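Local coordinates for SusD family protein (Bacteroides uniformis, PDB 7KV1) that probably binds beta-glucan at the cell surface of a gut Bacteroides, as a surface glycan-binding protein of the SusD family, at residues S118-K121 with R122-L126; Y155-M158 with L159-Y162; P181-A185 with D186-A190; P511-Q514 with G515-D518. All coordinates share one frame; numbering follows the deposited sequence.

Contact 1: residues S118-K121 with R122-L126; sequences SGIK and RCNDL
Ile120 and Asn124 stand one helical turn apart and run side by side in the same direction, CG2 of Ile120 lying 3.7 Å from ND2 of Asn124. The torsions explain the pairing: in Ile120 the CG2 branch is anti to the backbone N, while the Asn124 amide swings back over the preceding turn (chi1 -64°), bringing CG to 3.4 Å from Ile120 O. That same carbonyl takes the straight bond from Asn124 N (2.9 Å, 169° at the hydrogen). Around this pair the i to i+4 ladder of an alpha-helix continues, with Arg122 N bonded to Ser118 O, Cys123 N to Gly119 O and Asp125 N to Lys121 O. The turn belongs to helix 110-129, in the helical, tetratricopeptide-repeat-like part of a SusD-family protein. Arg122 runs extended from CG to NE, laying its methylenes along the Ser118 carbonyl, with CG 3.5 Å from Ser118 O. Cys123 SG stands 3.3 Å from Gly119 O. Farther out, the polar ends are positioned by other parts of the chain: Arg122 NH1 donates to Ala53 O, and Asn124 is gripped at both amide atoms, OD1 by Arg152 and ND2 by Asn172. Asn172 ND2 also donates to Lys121 O.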
loop_
_atom_site.group_PDB
_atom_site.type_symbol
_atom_site.label_atom_id
_atom_site.label_comp_id
_atom_site.label_asym_id
_atom_site.label_seq_id
_atom_site.Cartn_x
_atom_site.Cartn_y
_atom_site.Cartn_z
ATOM N N SER A 118 -15.876 -6.304 -5.333
ATOM C CA SER A 118 -16.993 -5.445 -4.888
ATOM C C SER A 118 -16.763 -4.007 -5.368
ATOM O O SER A 118 -17.671 -3.406 -5.946
ATOM C CB SER A 118 -17.153 -5.512 -3.400
ATOM O OG SER A 118 -17.507 -6.832 -3.019
ATOM N N GLY A 119 -15.562 -3.476 -5.165
ATOM C CA GLY A 119 -15.188 -2.172 -5.735
ATOM C C GLY A 119 -15.396 -2.137 -7.235
ATOM O O GLY A 119 -16.013 -1.157 -7.766
ATOM N N ILE A 120 -14.894 -3.144 -7.927
ATOM C CA ILE A 120 -14.975 -3.185 -9.415
ATOM C C ILE A 120 -16.455 -3.159 -9.850
ATOM O O ILE A 120 -16.816 -2.283 -10.653
ATOM C CB ILE A 120 -14.150 -4.357 -9.946
ATOM C CG1 ILE A 120 -12.660 -4.071 -9.779
ATOM C CG2 ILE A 120 -14.501 -4.649 -11.386
ATOM C CD1 ILE A 120 -11.848 -5.327 -9.609
ATOM N N LYS A 121 -17.296 -4.004 -9.259
ATOM C CA LYS A 121 -18.752 -4.045 -9.562
ATOM C C LYS A 121 -19.381 -2.661 -9.345
ATOM O O LYS A 121 -20.160 -2.244 -10.184
ATOM C CB LYS A 121 -19.448 -5.121 -8.722
ATOM C CG LYS A 121 -19.085 -6.544 -9.111
ATOM C CD LYS A 121 -19.404 -7.575 -8.026
ATOM C CE LYS A 121 -19.057 -8.988 -8.444
ATOM N NZ LYS A 121 -20.112 -9.954 -8.062
ATOM N N ARG A 122 -19.031 -1.947 -8.285
ATOM C CA ARG A 122 -19.643 -0.620 -8.016
ATOM C C ARG A 122 -19.109 0.398 -9.019
ATOM O O ARG A 122 -19.907 1.266 -9.462
ATOM C CB ARG A 122 -19.446 -0.220 -6.556
ATOM C CG ARG A 122 -20.249 -1.065 -5.587
ATOM C CD ARG A 122 -19.677 -0.929 -4.198
ATOM N NE ARG A 122 -20.548 -1.566 -3.234
ATOM C CZ ARG A 122 -20.850 -1.088 -2.039
ATOM N NH1 ARG A 122 -20.363 0.063 -1.622
ATOM N NH2 ARG A 122 -21.641 -1.779 -1.250
ATOM N N CYS A 123 -17.836 0.289 -9.424
ATOM C CA CYS A 123 -17.291 1.172 -10.487
ATOM C C CYS A 123 -18.039 0.933 -11.804
ATOM O O CYS A 123 -18.432 1.935 -12.443
ATOM C CB CYS A 123 -15.791 0.976 -10.648
ATOM S SG CYS A 123 -14.904 1.617 -9.210
ATOM N N ASN A 124 -18.175 -0.323 -12.227
ATOM C CA ASN A 124 -18.839 -0.701 -13.507
ATOM C C ASN A 124 -20.297 -0.183 -13.513
ATOM O O ASN A 124 -20.765 0.338 -14.562
ATOM C CB ASN A 124 -18.794 -2.213 -13.760
ATOM C CG ASN A 124 -17.404 -2.804 -13.935
ATOM O OD1 ASN A 124 -16.446 -2.117 -14.268
ATOM N ND2 ASN A 124 -17.286 -4.111 -13.772
ATOM N N ASP A 125 -20.998 -0.303 -12.389
ATOM C CA ASP A 125 -22.393 0.195 -12.217
ATOM C C ASP A 125 -22.449 1.709 -12.426
ATOM O O ASP A 125 -23.280 2.148 -13.235
ATOM C CB ASP A 125 -22.909 -0.092 -10.814
ATOM C CG ASP A 125 -23.359 -1.527 -10.619
ATOM O OD1 ASP A 125 -23.692 -2.189 -11.642
ATOM O OD2 ASP A 125 -23.381 -1.967 -9.444
ATOM N N LEU A 126 -21.627 2.470 -11.696
ATOM C CA LEU A 126 -21.530 3.949 -11.844
ATOM C C LEU A 126 -21.331 4.259 -13.329
ATOM O O LEU A 126 -22.060 5.124 -13.841
ATOM C CB LEU A 126 -20.404 4.498 -10.959
ATOM C CG LEU A 126 -20.102 6.006 -11.014
ATOM C CD1 LEU A 126 -19.523 6.435 -12.351
ATOM C CD2 LEU A 126 -21.313 6.847 -10.685
#

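Contact 2: residues Y155-M158 with L159-Y162; sequences YYNM and LWHY
Leu159 meets Tyr156 obliquely, its CD1 lying 3.9 Å from CD1 of the tyrosine ring, while its backbone N donates to Tyr155 O in the helical i to i+4 pattern. Trp160 N bonds Tyr156 O at 2.8 Å, and its indole presents an edge to Asn157: OD1 lies in the ring plane, 3.3 Å from CE3. Asn157 brings its amide here with CG anti to the backbone N (chi1 177°); the turn about chi2 (49°) puts OD1 toward the indole edge, while ND2 is hydrogen-bonded to Glu239. His161 uses two N-H groups on one acceptor. Its backbone N (2.9 Å) and its ring ND1 (3.0 Å) approach Asn157 O from opposite faces of the carbonyl plane; the acceptor sits in the imidazole plane, and the ND1 bond bends to 148° at the hydrogen. This double grip limits rotation of the ring, which stands almost perpendicular to the Asn157 amide. Tyr162 N bonds Met158 O, the same oxygen lies at its ring edge, and CD2 lies 4.1 Å from Met158 CG. All eight residues, on helix 138-162, are buried in the protein: Leu159 packs on helix 110-129, Trp160 on helices 185-201 and 230-244, and the rings of His161 and Tyr162 meet Phe470 of helix 468-474 edge-to-face.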
loop_
_atom_site.group_PDB
_atom_site.type_symbol
_atom_site.label_atom_id
_atom_site.label_comp_id
_atom_site.label_asym_id
_atom_site.label_seq_id
_atom_site.Cartn_x
_atom_site.Cartn_y
_atom_site.Cartn_z
ATOM N N TYR A 155 -8.492 -1.000 -7.663
ATOM C CA TYR A 155 -8.980 -2.325 -7.198
ATOM C C TYR A 155 -8.299 -3.433 -8.001
ATOM O O TYR A 155 -7.939 -4.449 -7.387
ATOM C CB TYR A 155 -10.506 -2.399 -7.279
ATOM C CG TYR A 155 -11.240 -1.508 -6.304
ATOM C CD1 TYR A 155 -11.028 -1.616 -4.936
ATOM C CD2 TYR A 155 -12.176 -0.580 -6.751
ATOM C CE1 TYR A 155 -11.728 -0.825 -4.033
ATOM C CE2 TYR A 155 -12.859 0.235 -5.866
ATOM C CZ TYR A 155 -12.656 0.094 -4.504
ATOM O OH TYR A 155 -13.329 0.897 -3.638
ATOM N N TYR A 156 -8.157 -3.283 -9.338
ATOM C CA TYR A 156 -7.548 -4.339 -10.167
ATOM C C TYR A 156 -6.067 -4.429 -9.817
ATOM O O TYR A 156 -5.468 -5.537 -9.879
ATOM C CB TYR A 156 -7.761 -4.096 -11.655
ATOM C CG TYR A 156 -8.987 -4.779 -12.190
ATOM C CD1 TYR A 156 -9.077 -6.162 -12.178
ATOM C CD2 TYR A 156 -10.055 -4.044 -12.688
ATOM C CE1 TYR A 156 -10.198 -6.805 -12.668
ATOM C CE2 TYR A 156 -11.181 -4.682 -13.199
ATOM C CZ TYR A 156 -11.253 -6.064 -13.169
ATOM O OH TYR A 156 -12.381 -6.721 -13.586
ATOM N N ASN A 157 -5.469 -3.279 -9.501
ATOM C CA ASN A 157 -4.019 -3.220 -9.202
ATOM C C ASN A 157 -3.729 -4.085 -7.962
ATOM O O ASN A 157 -2.693 -4.769 -7.914
ATOM C CB ASN A 157 -3.572 -1.768 -9.029
ATOM C CG ASN A 157 -2.117 -1.673 -8.655
ATOM O OD1 ASN A 157 -1.266 -2.299 -9.304
ATOM N ND2 ASN A 157 -1.848 -0.904 -7.605
ATOM N N MET A 158 -4.599 -4.007 -6.958
ATOM C CA MET A 158 -4.499 -4.835 -5.733
ATOM C C MET A 158 -4.614 -6.325 -6.094
ATOM O O MET A 158 -3.733 -7.111 -5.706
ATOM C CB MET A 158 -5.581 -4.436 -4.724
ATOM C CG MET A 158 -5.325 -4.942 -3.341
ATOM S SD MET A 158 -6.569 -4.267 -2.201
ATOM C CE MET A 158 -6.180 -2.522 -2.263
ATOM N N LEU A 159 -5.622 -6.703 -6.869
ATOM C CA LEU A 159 -5.802 -8.106 -7.337
ATOM C C LEU A 159 -4.540 -8.581 -8.055
ATOM O O LEU A 159 -4.071 -9.706 -7.788
ATOM C CB LEU A 159 -7.004 -8.190 -8.277
ATOM C CG LEU A 159 -8.361 -8.050 -7.599
ATOM C CD1 LEU A 159 -9.438 -7.774 -8.642
ATOM C CD2 LEU A 159 -8.702 -9.301 -6.778
ATOM N N TRP A 160 -4.058 -7.768 -8.981
ATOM C CA TRP A 160 -2.889 -8.086 -9.823
ATOM C C TRP A 160 -1.684 -8.300 -8.926
ATOM O O TRP A 160 -0.968 -9.282 -9.144
ATOM C CB TRP A 160 -2.662 -6.950 -10.821
ATOM C CG TRP A 160 -1.441 -7.063 -11.667
ATOM C CD1 TRP A 160 -1.117 -8.041 -12.561
ATOM C CD2 TRP A 160 -0.398 -6.082 -11.764
ATOM N NE1 TRP A 160 0.092 -7.760 -13.155
ATOM C CE2 TRP A 160 0.551 -6.567 -12.695
ATOM C CE3 TRP A 160 -0.119 -4.890 -11.083
ATOM C CZ2 TRP A 160 1.741 -5.893 -12.972
ATOM C CZ3 TRP A 160 1.013 -4.182 -11.418
ATOM C CH2 TRP A 160 1.934 -4.673 -12.351
ATOM N N HIS A 161 -1.468 -7.436 -7.932
ATOM C CA HIS A 161 -0.268 -7.524 -7.049
ATOM C C HIS A 161 -0.282 -8.834 -6.257
ATOM O O HIS A 161 0.799 -9.444 -6.099
ATOM C CB HIS A 161 -0.174 -6.320 -6.091
ATOM C CG HIS A 161 0.640 -5.162 -6.570
ATOM N ND1 HIS A 161 0.192 -4.270 -7.516
ATOM C CD2 HIS A 161 1.885 -4.745 -6.231
ATOM C CE1 HIS A 161 1.091 -3.326 -7.688
ATOM N NE2 HIS A 161 2.162 -3.617 -6.942
ATOM N N TYR A 162 -1.441 -9.216 -5.717
ATOM C CA TYR A 162 -1.566 -10.359 -4.757
ATOM C C TYR A 162 -1.770 -11.663 -5.526
ATOM O O TYR A 162 -0.972 -12.605 -5.279
ATOM C CB TYR A 162 -2.661 -10.099 -3.710
ATOM C CG TYR A 162 -2.187 -9.164 -2.642
ATOM C CD1 TYR A 162 -1.282 -9.569 -1.679
ATOM C CD2 TYR A 162 -2.549 -7.834 -2.667
ATOM C CE1 TYR A 162 -0.783 -8.678 -0.737
ATOM C CE2 TYR A 162 -2.073 -6.943 -1.728
ATOM C CZ TYR A 162 -1.175 -7.361 -0.770
ATOM O OH TYR A 162 -0.674 -6.463 0.121
#

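Contact 3: residues P181-A185 with D186-A190; sequences PQYTA and DQVYA
Thr184 and Gln187 exchange hydrogen bonds in both directions, the signature of a capping box at the start of helix 185-201. In one, Gln187 N donates to Thr184 OG1 over 3.2 Å; in the other, Thr184 N donates to Gln187 OE1 over 3.0 Å, almost straight at the hydrogen (170°). The second donor stands above the amide plane of Gln187, 45° out of it. Thr184 can serve as N-cap because its OG1 is placed between the backbone N and the carbonyl carbon (chi1 73°), facing the first turn, whereas the Gln187 chain extends beyond CG and carries its carboxamide back to the cap. Regular helical bonds follow, from Val188 N to Thr184 O and from Tyr189 N to Ala185 O. A water adds a bridge, donating to Gln187 OE1 (2.7 Å) and to Gln182 O, so OE1 accepts from both the protein and the solvent.

Apolar contact comes from Tyr183, whose CB lies 3.6 Å from Val188 CG2. The Tyr183 and Gln187 side chains cross at about a right angle, ring and amide planes nearly perpendicular, with Tyr183 CD2 3.8 Å from Gln187 CB. Around this helix start, Ala185 and Val188 pack on Trp160 of helix 138-162, the Tyr183 ring meets Phe168, and Tyr189 lies against helix 230-244, its hydroxyl bonded to Asp246.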
loop_
_atom_site.group_PDB
_atom_site.type_symbol
_atom_site.label_atom_id
_atom_site.label_comp_id
_atom_site.label_asym_id
_atom_site.label_seq_id
_atom_site.Cartn_x
_atom_site.Cartn_y
_atom_site.Cartn_z
ATOM N N PRO A 181 -13.385 -13.999 -18.077
ATOM C CA PRO A 181 -12.241 -14.840 -18.406
ATOM C C PRO A 181 -11.103 -14.504 -17.424
ATOM O O PRO A 181 -10.943 -13.343 -17.099
ATOM C CB PRO A 181 -11.943 -14.475 -19.861
ATOM C CG PRO A 181 -12.465 -13.064 -19.994
ATOM C CD PRO A 181 -13.694 -12.995 -19.107
ATOM N N GLN A 182 -10.429 -15.532 -16.907
ATOM C CA GLN A 182 -9.185 -15.375 -16.108
ATOM C C GLN A 182 -8.037 -14.998 -17.057
ATOM O O GLN A 182 -7.687 -15.789 -17.949
ATOM C CB GLN A 182 -8.904 -16.637 -15.307
ATOM C CG GLN A 182 -7.770 -16.494 -14.294
ATOM C CD GLN A 182 -7.511 -17.827 -13.635
ATOM O OE1 GLN A 182 -7.887 -18.865 -14.180
ATOM N NE2 GLN A 182 -6.841 -17.820 -12.497
ATOM N N TYR A 183 -7.468 -13.802 -16.871
ATOM C CA TYR A 183 -6.242 -13.362 -17.582
ATOM C C TYR A 183 -5.009 -13.812 -16.811
ATOM O O TYR A 183 -5.103 -14.004 -15.562
ATOM C CB TYR A 183 -6.217 -11.846 -17.676
ATOM C CG TYR A 183 -7.147 -11.232 -18.673
ATOM C CD1 TYR A 183 -8.266 -11.889 -19.155
ATOM C CD2 TYR A 183 -6.918 -9.932 -19.089
ATOM C CE1 TYR A 183 -9.121 -11.275 -20.057
ATOM C CE2 TYR A 183 -7.740 -9.328 -20.018
ATOM C CZ TYR A 183 -8.833 -9.999 -20.501
ATOM O OH TYR A 183 -9.619 -9.355 -21.388
ATOM N N THR A 184 -3.886 -13.930 -17.520
ATOM C CA THR A 184 -2.546 -14.092 -16.920
ATOM C C THR A 184 -2.176 -12.754 -16.250
ATOM O O THR A 184 -2.741 -11.709 -16.639
ATOM C CB THR A 184 -1.517 -14.595 -17.940
ATOM O OG1 THR A 184 -1.255 -13.469 -18.788
ATOM C CG2 THR A 184 -1.983 -15.839 -18.689
ATOM N N ALA A 185 -1.252 -12.757 -15.281
ATOM C CA ALA A 185 -0.767 -11.510 -14.632
ATOM C C ALA A 185 -0.350 -10.489 -15.708
ATOM O O ALA A 185 -0.789 -9.307 -15.610
ATOM C CB ALA A 185 0.371 -11.801 -13.702
ATOM N N ASP A 186 0.424 -10.922 -16.714
ATOM C CA ASP A 186 0.940 -10.033 -17.790
ATOM C C ASP A 186 -0.200 -9.469 -18.637
ATOM O O ASP A 186 -0.105 -8.272 -19.021
ATOM C CB ASP A 186 1.950 -10.749 -18.671
ATOM C CG ASP A 186 3.280 -10.998 -17.988
ATOM O OD1 ASP A 186 3.563 -10.377 -16.935
ATOM O OD2 ASP A 186 3.987 -11.859 -18.478
ATOM N N GLN A 187 -1.270 -10.235 -18.869
ATOM C CA GLN A 187 -2.468 -9.745 -19.599
ATOM C C GLN A 187 -3.210 -8.705 -18.779
ATOM O O GLN A 187 -3.682 -7.711 -19.354
ATOM C CB GLN A 187 -3.380 -10.899 -19.984
ATOM C CG GLN A 187 -2.759 -11.738 -21.103
ATOM C CD GLN A 187 -3.349 -13.127 -21.239
ATOM O OE1 GLN A 187 -4.202 -13.546 -20.452
ATOM N NE2 GLN A 187 -2.891 -13.852 -22.252
ATOM N N VAL A 188 -3.314 -8.920 -17.472
ATOM C CA VAL A 188 -3.989 -7.968 -16.562
ATOM C C VAL A 188 -3.209 -6.656 -16.640
ATOM O O VAL A 188 -3.840 -5.605 -16.838
ATOM C CB VAL A 188 -4.060 -8.530 -15.132
ATOM C CG1 VAL A 188 -4.581 -7.494 -14.143
ATOM C CG2 VAL A 188 -4.907 -9.793 -15.088
ATOM N N TYR A 189 -1.882 -6.733 -16.497
ATOM C CA TYR A 189 -0.990 -5.547 -16.649
ATOM C C TYR A 189 -1.304 -4.783 -17.938
ATOM O O TYR A 189 -1.513 -3.582 -17.859
ATOM C CB TYR A 189 0.495 -5.875 -16.625
ATOM C CG TYR A 189 1.298 -4.628 -16.855
ATOM C CD1 TYR A 189 1.447 -3.676 -15.859
ATOM C CD2 TYR A 189 1.890 -4.376 -18.076
ATOM C CE1 TYR A 189 2.194 -2.524 -16.066
ATOM C CE2 TYR A 189 2.597 -3.208 -18.307
ATOM C CZ TYR A 189 2.792 -2.293 -17.287
ATOM O OH TYR A 189 3.500 -1.133 -17.514
ATOM N N ALA A 190 -1.261 -5.445 -19.089
ATOM C CA ALA A 190 -1.422 -4.789 -20.410
ATOM C C ALA A 190 -2.748 -4.027 -20.436
ATOM O O ALA A 190 -2.769 -2.831 -20.857
ATOM C CB ALA A 190 -1.350 -5.820 -21.528
HETATM O O HOH W 1 -5.842 -15.669 -20.587
#

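Contact 4: residues P511-Q514 with G515-D518; sequences PIAQ and GELD
Ile512 drives its CG2 branch into the first turn of helix 514-519, touching Glu516 CB at 3.7 Å and Leu517 CD2 at 4.0 Å. This branch leads because CG1 is anti to the carbonyl carbon (chi1 -60°), which leaves CG2 anti to the backbone N; the isoleucine crosses both partners at about a right angle. Leu517 folds back toward the same spot and also sets CB 3.4 Å from Gln514 O. Glu516 is bent at chi2 (-61°): its CB stays by Ile512 and Ala513 O, 3.4 Å from the latter, but the carboxylate turns away from the preceding residues. This is a helix start with no side-chain cap: Ala513, at the N-cap, has only a methyl, and its carbonyl takes Glu516 N in an i to i+3 bond (2.9 Å, bent to 135°), the donor above the carbonyl plane, and Leu517 N in a weak, longer i to i+4 bond. Asp518 N donates to Gln514 O at 2.9 Å, and the aspartate swings its CG back to 3.4 Å from that oxygen. Beyond the two segments, Trp113 of helix 110-129 is touched by both Ile512 and Glu516; Ile512 N donates to Gln525 OE1, and Pro511 O is hydrogen-bonded to Thr108 OG1.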
loop_
_atom_site.group_PDB
_atom_site.type_symbol
_atom_site.label_atom_id
_atom_site.label_comp_id
_atom_site.label_asym_id
_atom_site.label_seq_id
_atom_site.Cartn_x
_atom_site.Cartn_y
_atom_site.Cartn_z
ATOM N N PRO A 511 -2.187 -18.098 -3.357
ATOM C CA PRO A 511 -3.350 -18.923 -3.709
ATOM C C PRO A 511 -4.675 -18.139 -3.813
ATOM O O PRO A 511 -4.959 -17.276 -2.997
ATOM C CB PRO A 511 -3.403 -19.942 -2.552
ATOM C CG PRO A 511 -1.974 -19.993 -2.059
ATOM C CD PRO A 511 -1.502 -18.555 -2.151
ATOM N N ILE A 512 -5.493 -18.516 -4.792
ATOM C CA ILE A 512 -6.924 -18.118 -4.890
ATOM C C ILE A 512 -7.687 -18.968 -3.862
ATOM O O ILE A 512 -7.350 -20.179 -3.712
ATOM C CB ILE A 512 -7.409 -18.307 -6.331
ATOM C CG1 ILE A 512 -6.585 -17.444 -7.308
ATOM C CG2 ILE A 512 -8.882 -18.016 -6.459
ATOM C CD1 ILE A 512 -6.838 -17.776 -8.773
ATOM N N ALA A 513 -8.659 -18.369 -3.176
ATOM C CA ALA A 513 -9.433 -19.028 -2.102
ATOM C C ALA A 513 -10.291 -20.146 -2.706
ATOM O O ALA A 513 -10.866 -19.969 -3.792
ATOM C CB ALA A 513 -10.253 -18.036 -1.330
ATOM N N GLN A 514 -10.366 -21.281 -2.016
ATOM C CA GLN A 514 -11.075 -22.488 -2.519
ATOM C C GLN A 514 -12.516 -22.118 -2.909
ATOM O O GLN A 514 -12.981 -22.617 -3.930
ATOM C CB GLN A 514 -11.029 -23.606 -1.478
ATOM C CG GLN A 514 -11.406 -24.959 -2.070
ATOM C CD GLN A 514 -11.665 -25.984 -0.995
ATOM O OE1 GLN A 514 -12.798 -26.155 -0.548
ATOM N NE2 GLN A 514 -10.610 -26.642 -0.547
ATOM N N GLY A 515 -13.173 -21.242 -2.156
ATOM C CA GLY A 515 -14.533 -20.733 -2.433
ATOM C C GLY A 515 -14.688 -20.169 -3.839
ATOM O O GLY A 515 -15.743 -20.418 -4.478
ATOM N N GLU A 516 -13.684 -19.433 -4.337
ATOM C CA GLU A 516 -13.718 -18.840 -5.700
ATOM C C GLU A 516 -13.638 -19.956 -6.740
ATOM O O GLU A 516 -14.385 -19.898 -7.722
ATOM C CB GLU A 516 -12.573 -17.844 -5.856
ATOM C CG GLU A 516 -12.618 -16.777 -4.805
ATOM C CD GLU A 516 -13.886 -15.951 -4.870
ATOM O OE1 GLU A 516 -14.526 -15.931 -5.953
ATOM O OE2 GLU A 516 -14.190 -15.286 -3.877
ATOM N N LEU A 517 -12.770 -20.944 -6.510
ATOM C CA LEU A 517 -12.617 -22.116 -7.400
ATOM C C LEU A 517 -13.949 -22.876 -7.438
ATOM O O LEU A 517 -14.338 -23.303 -8.535
ATOM C CB LEU A 517 -11.480 -23.017 -6.912
ATOM C CG LEU A 517 -10.107 -22.365 -6.732
ATOM C CD1 LEU A 517 -9.103 -23.430 -6.327
ATOM C CD2 LEU A 517 -9.633 -21.665 -8.000
ATOM N N ASP A 518 -14.598 -23.044 -6.288
ATOM C CA ASP A 518 -15.898 -23.758 -6.144
ATOM C C ASP A 518 -17.000 -22.977 -6.881
ATOM O O ASP A 518 -17.799 -23.645 -7.538
ATOM C CB ASP A 518 -16.251 -24.037 -4.676
ATOM C CG ASP A 518 -15.372 -25.057 -3.942
ATOM O OD1 ASP A 518 -14.708 -25.909 -4.586
ATOM O OD2 ASP A 518 -15.341 -24.987 -2.702
#

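In the fold
From the N terminus, the contacts follow in series: each closes before the next opens, so none nest or cross. None closes a long loop; contacts 1 and 2 are turns within helices 110-129 and 138-162, and contacts 3 and 4 are the starts of helices 185-201 and 514-519. Contact 1 packs on contact 2, Ile120 CD1 reaching Leu159 CD1 at 3.6 Å and Gly119 lying against the Tyr155 ring. Contact 2 joins contact 3 through Trp160, with NE1 3.0 Å from Ala185 O. Contact 3 touches contact 4 where Gln182 NE2 meets Ile512 CD1 at 3.7 Å, bringing the C-terminal part of the chain against the N-terminal helical part.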